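Local coordinates for YcgJ protein (Bacillus subtilis, PDB 1XXL) that probably acts as an S-adenosylmethionine-dependent methyltransferase, although the substrate that it methylates is not known, at residues 61-66 against 71-76. Sequence-based numbering, arbitrary orientation.
Sequences SFAQEK and VRFQQG
Rotation about the first side-chain bond sets the two methyls of Val-71 apart: CG1 stands anti to the carbonyl carbon, whereas CG2, lodged between backbone N and carbonyl carbon, reaches the CB of Ala-63 at 3.5 Å. Phe-73 faces the helix like Val-71, and its chi1 of -57° swings the ring back along the strand toward Val-71, so that CE1 lies 4.2 Å from the CB of Ala-63. That methyl sits at the edge of the ring, near its plane, and not over a face. One small side chain on the helix thus meets two residues spaced by two along the strand, whose alternation turns Arg-72 between them away from the helix. The contact belongs to a beta-alpha-beta crossover of a Rossmann-like methyltransferase fold: strand 45-50 leads into helix 53-66, and the chain returns through a short loop to strand 71-75, which pairs in parallel with the first, Arg-72 bonding through its backbone to Cys-46 and Gly-48. The CA atoms of Ala-63 and Val-71, the closest pair across the segments, are 7.2 Å apart. Leu-37 of the neighbouring helix 34-39 touches both residues, which are buried; the side chains that meet across the contact are apolar. Phe-73 also leans on Ala-59 and Ser-60, one turn earlier, and on Ala-36, while its side chain stays about 7 Å from that of Asp-50, an assigned S-adenosylmethionine-binding residue.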
# COMPACT_ATOMS: atom_id res chain seq x y z
N SER A 61 -11.48 12.48 -13.51
CA SER A 61 -12.17 12.22 -14.77
C SER A 61 -12.77 10.81 -14.77
O SER A 61 -13.84 10.60 -15.32
CB SER A 61 -11.27 12.46 -15.97
OG SER A 61 -10.25 11.49 -16.02
N PHE A 62 -12.09 9.87 -14.11
CA PHE A 62 -12.60 8.50 -13.95
C PHE A 62 -13.90 8.44 -13.11
O PHE A 62 -14.82 7.69 -13.46
CB PHE A 62 -11.48 7.60 -13.39
CG PHE A 62 -11.84 6.14 -13.28
CD1 PHE A 62 -12.51 5.48 -14.31
CD2 PHE A 62 -11.45 5.41 -12.17
CE1 PHE A 62 -12.82 4.14 -14.21
CE2 PHE A 62 -11.75 4.05 -12.07
CZ PHE A 62 -12.44 3.42 -13.08
N ALA A 63 -13.98 9.25 -12.05
CA ALA A 63 -15.21 9.42 -11.25
C ALA A 63 -16.36 9.99 -12.09
O ALA A 63 -17.50 9.50 -12.04
CB ALA A 63 -14.95 10.31 -10.08
N GLN A 64 -16.06 11.04 -12.85
CA GLN A 64 -17.00 11.66 -13.80
C GLN A 64 -17.52 10.64 -14.82
O GLN A 64 -18.71 10.50 -15.02
CB GLN A 64 -16.31 12.80 -14.53
CG GLN A 64 -17.25 13.77 -15.19
CD GLN A 64 -16.50 14.96 -15.72
OE1 GLN A 64 -16.72 16.10 -15.28
NE2 GLN A 64 -15.56 14.70 -16.64
N GLU A 65 -16.60 9.92 -15.44
CA GLU A 65 -16.92 8.84 -16.39
C GLU A 65 -17.81 7.74 -15.80
O GLU A 65 -18.63 7.15 -16.52
CB GLU A 65 -15.61 8.26 -16.93
CG GLU A 65 -15.72 6.90 -17.60
CD GLU A 65 -14.34 6.36 -18.01
OE1 GLU A 65 -14.01 5.21 -17.62
OE2 GLU A 65 -13.60 7.10 -18.71
N LYS A 66 -17.67 7.46 -14.50
CA LYS A 66 -18.55 6.49 -13.82
C LYS A 66 -19.76 7.16 -13.16
O LYS A 66 -20.62 6.47 -12.61
CB LYS A 66 -17.75 5.64 -12.81
CG LYS A 66 -16.66 4.76 -13.45
CD LYS A 66 -17.26 3.70 -14.44
CE LYS A 66 -16.21 3.02 -15.33
NZ LYS A 66 -16.79 2.39 -16.61
N VAL A 71 -17.17 11.36 -4.40
CA VAL A 71 -15.75 11.13 -4.28
C VAL A 71 -15.04 12.37 -4.80
O VAL A 71 -15.44 12.93 -5.82
CB VAL A 71 -15.27 9.84 -5.06
CG1 VAL A 71 -16.05 8.62 -4.64
CG2 VAL A 71 -15.37 10.02 -6.57
N ARG A 72 -14.01 12.84 -4.10
CA ARG A 72 -13.21 13.97 -4.56
C ARG A 72 -11.73 13.63 -4.40
O ARG A 72 -11.36 12.84 -3.53
CB ARG A 72 -13.58 15.26 -3.79
CG ARG A 72 -14.93 15.91 -4.26
CD ARG A 72 -15.16 17.35 -3.69
NE ARG A 72 -14.09 18.29 -4.12
CZ ARG A 72 -14.23 19.34 -4.95
NH1 ARG A 72 -15.42 19.68 -5.45
NH2 ARG A 72 -13.16 20.06 -5.27
N PHE A 73 -10.89 14.19 -5.27
CA PHE A 73 -9.45 13.94 -5.25
C PHE A 73 -8.71 15.25 -5.11
O PHE A 73 -9.15 16.29 -5.57
CB PHE A 73 -9.01 13.16 -6.48
CG PHE A 73 -9.73 11.85 -6.64
CD1 PHE A 73 -10.89 11.77 -7.40
CD2 PHE A 73 -9.30 10.72 -5.95
CE1 PHE A 73 -11.59 10.60 -7.51
CE2 PHE A 73 -10.00 9.52 -6.05
CZ PHE A 73 -11.15 9.46 -6.82
N GLN A 74 -7.61 15.22 -4.38
CA GLN A 74 -6.76 16.38 -4.30
C GLN A 74 -5.32 15.95 -4.21
O GLN A 74 -5.04 14.78 -3.93
CB GLN A 74 -7.16 17.29 -3.15
CG GLN A 74 -7.00 16.73 -1.75
CD GLN A 74 -7.49 17.74 -0.70
OE1 GLN A 74 -8.68 18.01 -0.59
NE2 GLN A 74 -6.56 18.29 0.06
N GLN A 75 -4.42 16.88 -4.51
CA GLN A 75 -3.01 16.62 -4.40
C GLN A 75 -2.57 16.79 -2.95
O GLN A 75 -2.94 17.75 -2.27
CB GLN A 75 -2.19 17.53 -5.32
CG GLN A 75 -0.69 17.22 -5.30
CD GLN A 75 0.11 18.08 -6.27
OE1 GLN A 75 -0.31 19.17 -6.66
NE2 GLN A 75 1.28 17.58 -6.68
N GLY A 76 -1.75 15.86 -2.48
CA GLY A 76 -1.15 15.98 -1.15
C GLY A 76 -0.37 14.74 -0.80
O GLY A 76 -0.41 13.75 -1.53